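PDB 6WQV: endoglucanase from Ruminococcus champanellensis, which probably hydrolyses internal beta-1,4 bonds of cellulose and, as a broad-specificity family 5 endoglucanase, of other plant polysaccharides. Local coordinates for residues 290-295 with 329-334; 53-58 with 322-327; 298-303 with 343-348. All coordinates share one frame; numbering follows the deposited sequence.

Overall arrangement
The chain folds as a (beta/alpha)8 barrel with the glycan bound at one mouth. From the N terminus, residues 53-58 come first, in the loop before helix 60-68; contact 2 brings them against 322-327, just past the eighth strand, and so closes a loop spanning most of the barrel. Contact 1 joins the loop after the seventh strand, 290-295, to 329-334, farther along the long loop after the eighth. Contact 3 sets helix 297-313 against 343-348, the turn into and first residues of helix 346-353. All three pairings cross along the chain, none nesting within another. Contacts 1 and 2 share a glucose, whereas contact 3 touches both from the outer side.

Contact 1 of 3, residues 290-295 with 329-334; sequences GALNKN and SGENFG. With BGC (beta-D-glucopyranose), chain E; GLC (alpha-D-glucopyranose), chain B.
Glu331 and Phe333 line the glycan-binding cleft, backed by Leu292 and Asn293 of the loop after the seventh barrel strand, with Asn332 between them on the loop after the eighth. Leu292 lays CD2 over one face of the Phe333 ring, displaced toward the rim, in a CH-pi contact 3.9 Å from CD2 to the ring centroid. With CG anti to the carbonyl carbon (chi1 -66°), the end of the leucine comes nearer the other loop, and CD2 also meets Glu331 CB. Backbone atoms meet the edge of the same ring: Ala291 N lies 3.6 Å from Phe333 CE1, close to the ring plane, with Gly290 C near the same carbon.

Next to this apolar patch, Asn293 N donates to Asn332 O over 2.9 Å, a nearly straight bond (168°). A water extends the link, giving a hydrogen to Asn293 O at 2.9 Å and taking one from Asn332 N at 3.2 Å. The side-chain OD1 of Asn332 is hydrogen-bonded to Thr328 OG1. Asn293 keeps its own turn in shape, as OD1 accepts from Asn295 N in an Asx turn.

Glu331 runs out extended from this base to the bound sugars. Its OE1 accepts 2.8 Å hydrogen bonds from both O2 of the chain E glucose and O6 of the alpha-glucose. One carboxylate oxygen thus grips two sugar rings of the glycan, which probably fixes their relative position, while the Leu292-Phe333 packing and the Asn293-Asn332 backbone bond probably help to steady the loop that carries it.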
loop_
_atom_site.group_PDB
_atom_site.type_symbol
_atom_site.label_atom_id
_atom_site.label_comp_id
_atom_site.label_asym_id
_atom_site.label_seq_id
_atom_site.Cartn_x
_atom_site.Cartn_y
_atom_site.Cartn_z
ATOM N N GLY A 290 6.255 -9.614 -1.208
ATOM C CA GLY A 290 6.749 -10.164 -2.461
ATOM C C GLY A 290 8.106 -10.771 -2.215
ATOM O O GLY A 290 8.688 -10.628 -1.139
ATOM N N ALA A 291 8.593 -11.488 -3.223
ATOM C CA ALA A 291 9.942 -12.045 -3.203
ATOM C C ALA A 291 10.555 -11.800 -4.575
ATOM O O ALA A 291 9.952 -12.145 -5.595
ATOM C CB ALA A 291 9.949 -13.545 -2.884
ATOM N N LEU A 292 11.736 -11.195 -4.588
ATOM C CA LEU A 292 12.410 -10.860 -5.834
ATOM C C LEU A 292 12.623 -12.090 -6.698
ATOM O O LEU A 292 12.926 -13.178 -6.201
ATOM C CB LEU A 292 13.801 -10.326 -5.514
ATOM C CG LEU A 292 13.916 -9.009 -4.762
ATOM C CD1 LEU A 292 15.280 -8.916 -4.093
ATOM C CD2 LEU A 292 13.735 -7.848 -5.701
ATOM N N ASN A 293 12.546 -11.896 -8.016
ATOM C CA ASN A 293 12.967 -12.950 -8.926
ATOM C C ASN A 293 14.482 -13.097 -8.864
ATOM O O ASN A 293 15.216 -12.175 -9.239
ATOM C CB ASN A 293 12.582 -12.656 -10.371
ATOM C CG ASN A 293 13.196 -13.665 -11.329
ATOM O OD1 ASN A 293 13.307 -14.849 -11.006
ATOM N ND2 ASN A 293 13.622 -13.201 -12.494
ATOM N N LYS A 294 14.951 -14.261 -8.410
ATOM C CA LYS A 294 16.367 -14.603 -8.382
ATOM C C LYS A 294 16.607 -15.885 -9.168
ATOM O O LYS A 294 17.537 -16.646 -8.878
ATOM C CB LYS A 294 16.870 -14.726 -6.943
ATOM C CG LYS A 294 16.891 -13.395 -6.198
ATOM C CD LYS A 294 17.208 -13.586 -4.722
ATOM C CE LYS A 294 17.321 -12.250 -4.004
ATOM N NZ LYS A 294 17.368 -12.421 -2.525
ATOM N N ASN A 295 15.743 -16.138 -10.162
ATOM C CA ASN A 295 15.833 -17.323 -11.011
ATOM C C ASN A 295 15.804 -18.584 -10.152
ATOM O O ASN A 295 16.563 -19.537 -10.346
ATOM C CB ASN A 295 17.040 -17.213 -11.934
ATOM C CG ASN A 295 16.982 -15.940 -12.774
ATOM O OD1 ASN A 295 17.923 -15.147 -12.794
ATOM N ND2 ASN A 295 15.846 -15.722 -13.439
ATOM N N SER A 329 18.175 -4.978 -13.764
ATOM C CA SER A 329 19.235 -4.849 -12.772
ATOM C C SER A 329 18.730 -4.299 -11.442
ATOM O O SER A 329 19.522 -4.161 -10.502
ATOM C CB SER A 329 20.332 -3.931 -13.308
ATOM O OG SER A 329 19.798 -2.649 -13.589
ATOM N N GLY A 330 17.446 -3.984 -11.346
ATOM C CA GLY A 330 16.820 -3.496 -10.136
ATOM C C GLY A 330 16.033 -4.572 -9.419
ATOM O O GLY A 330 16.366 -5.762 -9.474
ATOM N N GLU A 331 14.983 -4.150 -8.718
ATOM C CA GLU A 331 14.128 -5.069 -7.984
ATOM C C GLU A 331 13.116 -5.678 -8.942
ATOM O O GLU A 331 12.311 -4.961 -9.539
ATOM C CB GLU A 331 13.406 -4.327 -6.860
ATOM C CG GLU A 331 14.359 -3.799 -5.803
ATOM C CD GLU A 331 13.683 -3.005 -4.689
ATOM O OE1 GLU A 331 12.436 -2.898 -4.652
ATOM O OE2 GLU A 331 14.428 -2.489 -3.826
ATOM N N ASN A 332 13.147 -6.994 -9.089
ATOM C CA ASN A 332 12.267 -7.672 -10.038
ATOM C C ASN A 332 11.123 -8.349 -9.295
ATOM O O ASN A 332 11.179 -9.536 -8.970
ATOM C CB ASN A 332 13.069 -8.659 -10.868
ATOM C CG ASN A 332 14.074 -7.976 -11.752
ATOM O OD1 ASN A 332 13.726 -7.099 -12.538
ATOM N ND2 ASN A 332 15.336 -8.356 -11.610
ATOM N N PHE A 333 10.061 -7.587 -9.060
ATOM C CA PHE A 333 8.870 -8.073 -8.381
ATOM C C PHE A 333 7.709 -8.339 -9.336
ATOM O O PHE A 333 6.573 -8.525 -8.891
ATOM C CB PHE A 333 8.441 -7.084 -7.292
ATOM C CG PHE A 333 9.293 -7.124 -6.043
ATOM C CD1 PHE A 333 9.254 -8.224 -5.192
ATOM C CD2 PHE A 333 10.075 -6.039 -5.683
ATOM C CE1 PHE A 333 10.014 -8.254 -4.034
ATOM C CE2 PHE A 333 10.834 -6.064 -4.520
ATOM C CZ PHE A 333 10.805 -7.179 -3.700
ATOM N N GLY A 334 7.969 -8.383 -10.641
ATOM C CA GLY A 334 6.896 -8.595 -11.591
ATOM C C GLY A 334 6.226 -9.946 -11.424
ATOM O O GLY A 334 6.853 -10.947 -11.072
HETATM C C2 BGC E . 10.189 -0.846 -6.229
HETATM C C3 BGC E . 11.436 -0.355 -6.891
HETATM C C4 BGC E . 11.526 1.149 -6.906
HETATM C C5 BGC E . 11.379 1.723 -5.513
HETATM C C6 BGC E . 11.294 3.214 -5.437
HETATM C C1 BGC E . 10.041 -0.275 -4.825
HETATM O O2 BGC E . 10.187 -2.293 -6.160
HETATM O O3 BGC E . 11.467 -0.870 -8.269
HETATM O O4 BGC E . 12.865 1.567 -7.366
HETATM O O5 BGC E . 10.120 1.212 -4.903
HETATM O O6 BGC E . 11.360 3.631 -4.069
HETATM C C1 GLC B . 8.051 -0.421 -0.059
HETATM C C2 GLC B . 7.513 0.578 -1.065
HETATM C C3 GLC B . 7.526 0.249 -2.496
HETATM C C4 GLC B . 8.843 -0.380 -2.886
HETATM C C5 GLC B . 8.971 -1.651 -2.079
HETATM C C6 GLC B . 10.128 -2.547 -2.486
HETATM O O1 GLC B . 7.155 -1.296 0.488
HETATM O O2 GLC B . 6.186 0.972 -0.600
HETATM O O3 GLC B . 7.335 1.515 -3.230
HETATM O O4 GLC B . 8.846 -0.624 -4.296
HETATM O O5 GLC B . 9.158 -1.291 -0.653
HETATM O O6 GLC B . 11.327 -1.937 -2.284
HETATM O O HOH W 1 15.325 -9.335 -8.512
HETATM O O HOH W 2 16.633 -11.356 -11.387
#

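Contact 2 of 3, residues 53-58 with 322-327; sequences WGCPMT and DNNAFD. With BGC (beta-D-glucopyranose), chain C; BGC (beta-D-glucopyranose), chain E; EDO (1,2-ethanediol), chain I.
Asn324 overlaps Cys55 and Pro56, its CB lying 3.7 Å from Cys55 SG and its amide ND2 3.6 Å from Pro56 CD. With CG anti to the backbone N (chi1 -166°), the amide reaches toward the other loop, and ND2 makes a weak 3.4 Å hydrogen bond to Gly54 O; its OD1 accepts from Arg338 N. Two waters bridge the segments: one donates to Trp53 O and Asn323 O, the other to Gly54 O and Asn324 O.

The segments also share the bound glycan. The Trp53 indole spreads under the chain C glucose, whose C5 lies 3.6 Å above the ring plane, and its CH2 comes 3.8 Å from C6 of the chain E glucose. Asn323 ND2, held by Glu331 O, also donates to O3 of that second glucose at 3.3 Å and weakly to its O2. Replacing Trp53 with an alanine would remove the indole and is likely to leave the chain C glucose without its aromatic platform, free to shift. Direct protein contact is slight here, so water and sugar do much of the bridging: an aromatic face takes one glucose and an amide the next.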
loop_
_atom_site.group_PDB
_atom_site.type_symbol
_atom_site.label_atom_id
_atom_site.label_comp_id
_atom_site.label_asym_id
_atom_site.label_seq_id
_atom_site.Cartn_x
_atom_site.Cartn_y
_atom_site.Cartn_z
ATOM N N TRP A 53 8.888 4.629 -14.905
ATOM C CA TRP A 53 9.618 3.553 -14.247
ATOM C C TRP A 53 9.299 2.189 -14.860
ATOM O O TRP A 53 9.052 1.210 -14.149
ATOM C CB TRP A 53 9.324 3.523 -12.747
ATOM C CG TRP A 53 9.946 4.608 -11.910
ATOM C CD1 TRP A 53 10.801 5.591 -12.314
ATOM C CD2 TRP A 53 9.750 4.797 -10.504
ATOM N NE1 TRP A 53 11.143 6.384 -11.243
ATOM C CE2 TRP A 53 10.514 5.915 -10.121
ATOM C CE3 TRP A 53 9.002 4.125 -9.530
ATOM C CZ2 TRP A 53 10.551 6.379 -8.802
ATOM C CZ3 TRP A 53 9.035 4.589 -8.223
ATOM C CH2 TRP A 53 9.809 5.704 -7.872
ATOM N N GLY A 54 9.280 2.107 -16.183
ATOM C CA GLY A 54 9.248 0.816 -16.854
ATOM C C GLY A 54 7.889 0.175 -16.984
ATOM O O GLY A 54 7.810 -1.026 -17.273
ATOM N N CYS A 55 6.819 0.930 -16.787
ATOM C CA CYS A 55 5.494 0.388 -16.974
ATOM C C CYS A 55 4.792 1.082 -18.131
ATOM O O CYS A 55 5.021 2.275 -18.373
ATOM C CB CYS A 55 4.680 0.568 -15.690
ATOM S SG CYS A 55 5.323 -0.438 -14.328
ATOM N N PRO A 56 3.981 0.353 -18.887
ATOM C CA PRO A 56 3.160 0.980 -19.925
ATOM C C PRO A 56 1.975 1.692 -19.291
ATOM O O PRO A 56 1.687 1.548 -18.105
ATOM C CB PRO A 56 2.696 -0.217 -20.761
ATOM C CG PRO A 56 2.605 -1.330 -19.764
ATOM C CD PRO A 56 3.738 -1.101 -18.787
ATOM N N MET A 57 1.276 2.473 -20.112
ATOM C CA MET A 57 0.020 3.051 -19.658
ATOM C C MET A 57 -0.929 1.940 -19.217
ATOM O O MET A 57 -1.125 0.952 -19.928
ATOM C CB MET A 57 -0.603 3.882 -20.777
ATOM C CG MET A 57 0.153 5.163 -21.098
ATOM S SD MET A 57 0.143 6.356 -19.742
ATOM C CE MET A 57 -1.625 6.578 -19.570
ATOM N N THR A 58 -1.503 2.085 -18.025
ATOM C CA THR A 58 -2.382 1.053 -17.493
ATOM C C THR A 58 -3.669 1.015 -18.300
ATOM O O THR A 58 -4.186 2.051 -18.724
ATOM C CB THR A 58 -2.710 1.336 -16.026
ATOM O OG1 THR A 58 -1.495 1.584 -15.300
ATOM C CG2 THR A 58 -3.468 0.161 -15.374
ATOM N N ASP A 322 3.596 -5.741 -7.331
ATOM C CA ASP A 322 3.927 -6.074 -8.722
ATOM C C ASP A 322 4.433 -4.818 -9.430
ATOM O O ASP A 322 3.645 -3.941 -9.806
ATOM C CB ASP A 322 2.717 -6.657 -9.458
ATOM C CG ASP A 322 3.099 -7.332 -10.757
ATOM O OD1 ASP A 322 4.114 -6.925 -11.350
ATOM O OD2 ASP A 322 2.367 -8.252 -11.184
ATOM N N ASN A 323 5.747 -4.740 -9.638
ATOM C CA ASN A 323 6.339 -3.603 -10.322
ATOM C C ASN A 323 6.670 -3.885 -11.781
ATOM O O ASN A 323 7.406 -3.111 -12.400
ATOM C CB ASN A 323 7.580 -3.086 -9.584
ATOM C CG ASN A 323 8.732 -4.060 -9.608
ATOM O OD1 ASN A 323 8.618 -5.186 -10.110
ATOM N ND2 ASN A 323 9.868 -3.630 -9.071
ATOM N N ASN A 324 6.147 -4.975 -12.348
ATOM C CA ASN A 324 6.256 -5.242 -13.781
ATOM C C ASN A 324 7.710 -5.400 -14.238
ATOM O O ASN A 324 8.024 -5.164 -15.399
ATOM C CB ASN A 324 5.538 -4.159 -14.600
ATOM C CG ASN A 324 5.322 -4.552 -16.046
ATOM O OD1 ASN A 324 4.902 -5.667 -16.332
ATOM N ND2 ASN A 324 5.604 -3.632 -16.960
ATOM N N ALA A 325 8.605 -5.820 -13.339
ATOM C CA ALA A 325 10.027 -5.961 -13.641
ATOM C C ALA A 325 10.444 -7.410 -13.413
ATOM O O ALA A 325 10.193 -7.971 -12.344
ATOM C CB ALA A 325 10.855 -5.020 -12.756
ATOM N N PHE A 326 11.087 -8.005 -14.419
ATOM C CA PHE A 326 11.381 -9.439 -14.440
ATOM C C PHE A 326 12.866 -9.748 -14.424
ATOM O O PHE A 326 13.322 -10.501 -13.556
ATOM C CB PHE A 326 10.648 -10.102 -15.639
ATOM C CG PHE A 326 9.175 -9.883 -15.568
ATOM C CD1 PHE A 326 8.389 -10.700 -14.784
ATOM C CD2 PHE A 326 8.594 -8.787 -16.187
ATOM C CE1 PHE A 326 7.036 -10.453 -14.643
ATOM C CE2 PHE A 326 7.245 -8.536 -16.051
ATOM C CZ PHE A 326 6.468 -9.369 -15.267
ATOM N N ASP A 327 13.639 -9.180 -15.341
ATOM C CA ASP A 327 15.052 -9.514 -15.466
ATOM C C ASP A 327 15.905 -8.253 -15.549
ATOM O O ASP A 327 16.948 -8.244 -16.205
ATOM C CB ASP A 327 15.277 -10.438 -16.662
ATOM C CG ASP A 327 14.483 -11.737 -16.547
ATOM O OD1 ASP A 327 14.747 -12.523 -15.611
ATOM O OD2 ASP A 327 13.583 -11.959 -17.384
HETATM C C2 BGC C . 14.115 3.243 -8.483
HETATM C C3 BGC C . 14.207 4.090 -9.693
HETATM C C4 BGC C . 13.989 3.297 -10.973
HETATM C C5 BGC C . 12.668 2.525 -10.894
HETATM C C6 BGC C . 12.481 1.642 -12.119
HETATM C C1 BGC C . 12.816 2.459 -8.423
HETATM O O2 BGC C . 14.181 4.042 -7.293
HETATM O O3 BGC C . 15.528 4.688 -9.737
HETATM O O4 BGC C . 13.944 4.184 -12.083
HETATM O O5 BGC C . 12.633 1.667 -9.708
HETATM O O6 BGC C . 13.391 0.589 -12.058
HETATM C C2 BGC E . 10.189 -0.846 -6.229
HETATM C C3 BGC E . 11.436 -0.355 -6.891
HETATM C C4 BGC E . 11.526 1.149 -6.906
HETATM C C5 BGC E . 11.379 1.723 -5.513
HETATM C C6 BGC E . 11.294 3.214 -5.437
HETATM C C1 BGC E . 10.041 -0.275 -4.825
HETATM O O2 BGC E . 10.187 -2.293 -6.160
HETATM O O3 BGC E . 11.467 -0.870 -8.269
HETATM O O4 BGC E . 12.865 1.567 -7.366
HETATM O O5 BGC E . 10.120 1.212 -4.903
HETATM O O6 BGC E . 11.360 3.631 -4.069
HETATM C C1 EDO I . 11.815 -6.535 -18.209
HETATM O O1 EDO I . 11.373 -6.549 -16.849
HETATM C C2 EDO I . 12.583 -7.819 -18.495
HETATM O O2 EDO I . 13.717 -7.860 -17.623
HETATM O O HOH W 3 9.362 -1.240 -12.769
HETATM O O HOH W 4 9.871 -3.012 -16.536
#

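Contact 3 of 3, residues 298-303 with 343-348; sequences NGRVLW and WQYPEL
This is a helix-to-helix contact on the outside of the (beta/alpha)8 barrel, where Arg300 and Val301 of helix 297-313 meet Tyr345, Glu347 and Leu348 at the start of the C-terminal helix 346-353. The backbones come close, with Val301 CA 4.9 Å from Leu348 CA. Between them Val301 CG2 packs on the Glu347 backbone, 3.8 Å from Glu347 CB and close to Leu348 N. Inward of the pair lies the eighth strand, whose Trp320 touches both Trp303 and Leu348.

The most specific interaction is a cation-pi pair. Arg300 CZ sits 4.5 Å from the centroid of the Tyr345 ring, only 8° off its normal, and NH2 leads, almost equally far from all six ring carbons. Guanidinium and phenol planes are 80° apart, so the arginine stands edge-on over the ring instead of stacking flat on it. A bend at chi3 (-69°) turns the arginine chain to bring the group there. Gln344 CG covers the opposite face of the ring toward its rim.

Leu348 completes the surroundings of the arginine. Its CD2 lies over the centre of one guanidinium face, 3.8 Å from Arg300 NH1, while CD1 rests 3.5 Å from Arg300 O. The buried guanidinium thus meets an aromatic ring at its edge and a methyl over one face, and NH1 finds a polar mate in Ala291 O of the loop before the helix. Such a setting probably restricts the guanidinium's rotation; it links that loop to helix 297-313, while the same guanidinium touches the start of helix 346-353.

At the exposed margin, a single water joins the helices, donating to Asn298 OD1 at 2.7 Å and to Glu347 OE1 at 3.0 Å.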
loop_
_atom_site.group_PDB
_atom_site.type_symbol
_atom_site.label_atom_id
_atom_site.label_comp_id
_atom_site.label_asym_id
_atom_site.label_seq_id
_atom_site.Cartn_x
_atom_site.Cartn_y
_atom_site.Cartn_z
ATOM N N ASN A 298 11.609 -22.771 -7.646
ATOM C CA ASN A 298 11.191 -23.755 -6.645
ATOM C C ASN A 298 11.173 -23.137 -5.251
ATOM O O ASN A 298 10.242 -23.370 -4.469
ATOM C CB ASN A 298 12.070 -25.006 -6.694
ATOM C CG ASN A 298 11.836 -25.833 -7.948
ATOM O OD1 ASN A 298 10.790 -25.736 -8.593
ATOM N ND2 ASN A 298 12.814 -26.659 -8.297
ATOM N N GLY A 299 12.178 -22.319 -4.934
ATOM C CA GLY A 299 12.198 -21.648 -3.643
ATOM C C GLY A 299 11.088 -20.628 -3.490
ATOM O O GLY A 299 10.472 -20.525 -2.424
ATOM N N ARG A 300 10.811 -19.856 -4.538
ATOM C CA ARG A 300 9.733 -18.885 -4.429
ATOM C C ARG A 300 8.374 -19.564 -4.330
ATOM O O ARG A 300 7.478 -19.044 -3.648
ATOM C CB ARG A 300 9.762 -17.891 -5.589
ATOM C CG ARG A 300 10.960 -16.946 -5.551
ATOM C CD ARG A 300 10.643 -15.600 -6.189
ATOM N NE ARG A 300 10.462 -15.722 -7.633
ATOM C CZ ARG A 300 9.901 -14.790 -8.400
ATOM N NH1 ARG A 300 9.460 -13.657 -7.878
ATOM N NH2 ARG A 300 9.789 -15.013 -9.700
ATOM N N VAL A 301 8.192 -20.707 -4.999
ATOM C CA VAL A 301 6.938 -21.455 -4.886
ATOM C C VAL A 301 6.742 -21.954 -3.460
ATOM O O VAL A 301 5.655 -21.830 -2.885
ATOM C CB VAL A 301 6.896 -22.598 -5.915
ATOM C CG1 VAL A 301 5.766 -23.580 -5.607
ATOM C CG2 VAL A 301 6.732 -22.039 -7.328
ATOM N N LEU A 302 7.789 -22.518 -2.862
ATOM C CA LEU A 302 7.681 -23.002 -1.491
ATOM C C LEU A 302 7.426 -21.849 -0.533
ATOM O O LEU A 302 6.565 -21.933 0.354
ATOM C CB LEU A 302 8.961 -23.745 -1.119
ATOM C CG LEU A 302 9.034 -24.345 0.282
ATOM C CD1 LEU A 302 7.987 -25.429 0.432
ATOM C CD2 LEU A 302 10.421 -24.889 0.572
ATOM N N TRP A 303 8.177 -20.757 -0.693
ATOM C CA TRP A 303 7.958 -19.559 0.112
ATOM C C TRP A 303 6.535 -19.043 -0.054
ATOM O O TRP A 303 5.850 -18.747 0.934
ATOM C CB TRP A 303 8.988 -18.495 -0.291
ATOM C CG TRP A 303 8.679 -17.125 0.202
ATOM C CD1 TRP A 303 9.037 -16.580 1.402
ATOM C CD2 TRP A 303 7.942 -16.116 -0.493
ATOM N NE1 TRP A 303 8.563 -15.288 1.495
ATOM C CE2 TRP A 303 7.890 -14.983 0.342
ATOM C CE3 TRP A 303 7.323 -16.065 -1.745
ATOM C CZ2 TRP A 303 7.237 -13.807 -0.036
ATOM C CZ3 TRP A 303 6.671 -14.900 -2.118
ATOM C CH2 TRP A 303 6.627 -13.793 -1.262
ATOM N N TRP A 343 0.982 -14.172 -17.231
ATOM C CA TRP A 343 1.544 -14.441 -15.910
ATOM C C TRP A 343 2.911 -15.080 -16.121
ATOM O O TRP A 343 3.017 -16.203 -16.632
ATOM C CB TRP A 343 0.624 -15.358 -15.109
ATOM C CG TRP A 343 -0.695 -14.724 -14.742
ATOM C CD1 TRP A 343 -1.928 -15.091 -15.197
ATOM C CD2 TRP A 343 -0.909 -13.623 -13.843
ATOM N NE1 TRP A 343 -2.893 -14.293 -14.637
ATOM C CE2 TRP A 343 -2.296 -13.381 -13.805
ATOM C CE3 TRP A 343 -0.063 -12.820 -13.070
ATOM C CZ2 TRP A 343 -2.852 -12.372 -13.029
ATOM C CZ3 TRP A 343 -0.624 -11.818 -12.297
ATOM C CH2 TRP A 343 -1.999 -11.600 -12.289
ATOM N N GLN A 344 3.969 -14.347 -15.763
ATOM C CA GLN A 344 5.319 -14.782 -16.094
ATOM C C GLN A 344 5.777 -15.936 -15.213
ATOM O O GLN A 344 6.664 -16.700 -15.606
ATOM C CB GLN A 344 6.280 -13.599 -15.949
ATOM C CG GLN A 344 7.669 -13.833 -16.491
ATOM C CD GLN A 344 8.007 -12.900 -17.648
ATOM O OE1 GLN A 344 7.117 -12.406 -18.351
ATOM N NE2 GLN A 344 9.293 -12.636 -17.834
ATOM N N TYR A 345 5.200 -16.072 -14.017
ATOM C CA TYR A 345 5.575 -17.114 -13.064
ATOM C C TYR A 345 4.320 -17.879 -12.660
ATOM O O TYR A 345 3.819 -17.746 -11.534
ATOM C CB TYR A 345 6.286 -16.491 -11.867
ATOM C CG TYR A 345 7.445 -15.595 -12.276
ATOM C CD1 TYR A 345 8.590 -16.130 -12.849
ATOM C CD2 TYR A 345 7.387 -14.221 -12.087
ATOM C CE1 TYR A 345 9.653 -15.320 -13.222
ATOM C CE2 TYR A 345 8.446 -13.403 -12.455
ATOM C CZ TYR A 345 9.569 -13.958 -13.028
ATOM O OH TYR A 345 10.618 -13.145 -13.395
ATOM N N PRO A 346 3.784 -18.693 -13.568
ATOM C CA PRO A 346 2.508 -19.373 -13.274
ATOM C C PRO A 346 2.550 -20.291 -12.060
ATOM O O PRO A 346 1.535 -20.404 -11.363
ATOM C CB PRO A 346 2.204 -20.136 -14.572
ATOM C CG PRO A 346 3.553 -20.249 -15.278
ATOM C CD PRO A 346 4.275 -18.971 -14.929
ATOM N N GLU A 347 3.674 -20.963 -11.792
ATOM C CA GLU A 347 3.741 -21.856 -10.637
ATOM C C GLU A 347 3.671 -21.064 -9.337
ATOM O O GLU A 347 3.111 -21.543 -8.343
ATOM C CB GLU A 347 5.022 -22.680 -10.686
ATOM C CG GLU A 347 5.086 -23.702 -11.809
ATOM C CD GLU A 347 6.252 -24.659 -11.653
ATOM O OE1 GLU A 347 6.822 -24.735 -10.540
ATOM O OE2 GLU A 347 6.605 -25.335 -12.642
ATOM N N LEU A 348 4.241 -19.864 -9.333
ATOM C CA LEU A 348 4.175 -19.011 -8.155
ATOM C C LEU A 348 2.769 -18.464 -7.953
ATOM O O LEU A 348 2.259 -18.457 -6.823
ATOM C CB LEU A 348 5.189 -17.881 -8.299
ATOM C CG LEU A 348 5.179 -16.788 -7.231
ATOM C CD1 LEU A 348 5.411 -17.357 -5.853
ATOM C CD2 LEU A 348 6.241 -15.744 -7.570
HETATM O O HOH W 5 9.582 -25.702 -11.026
#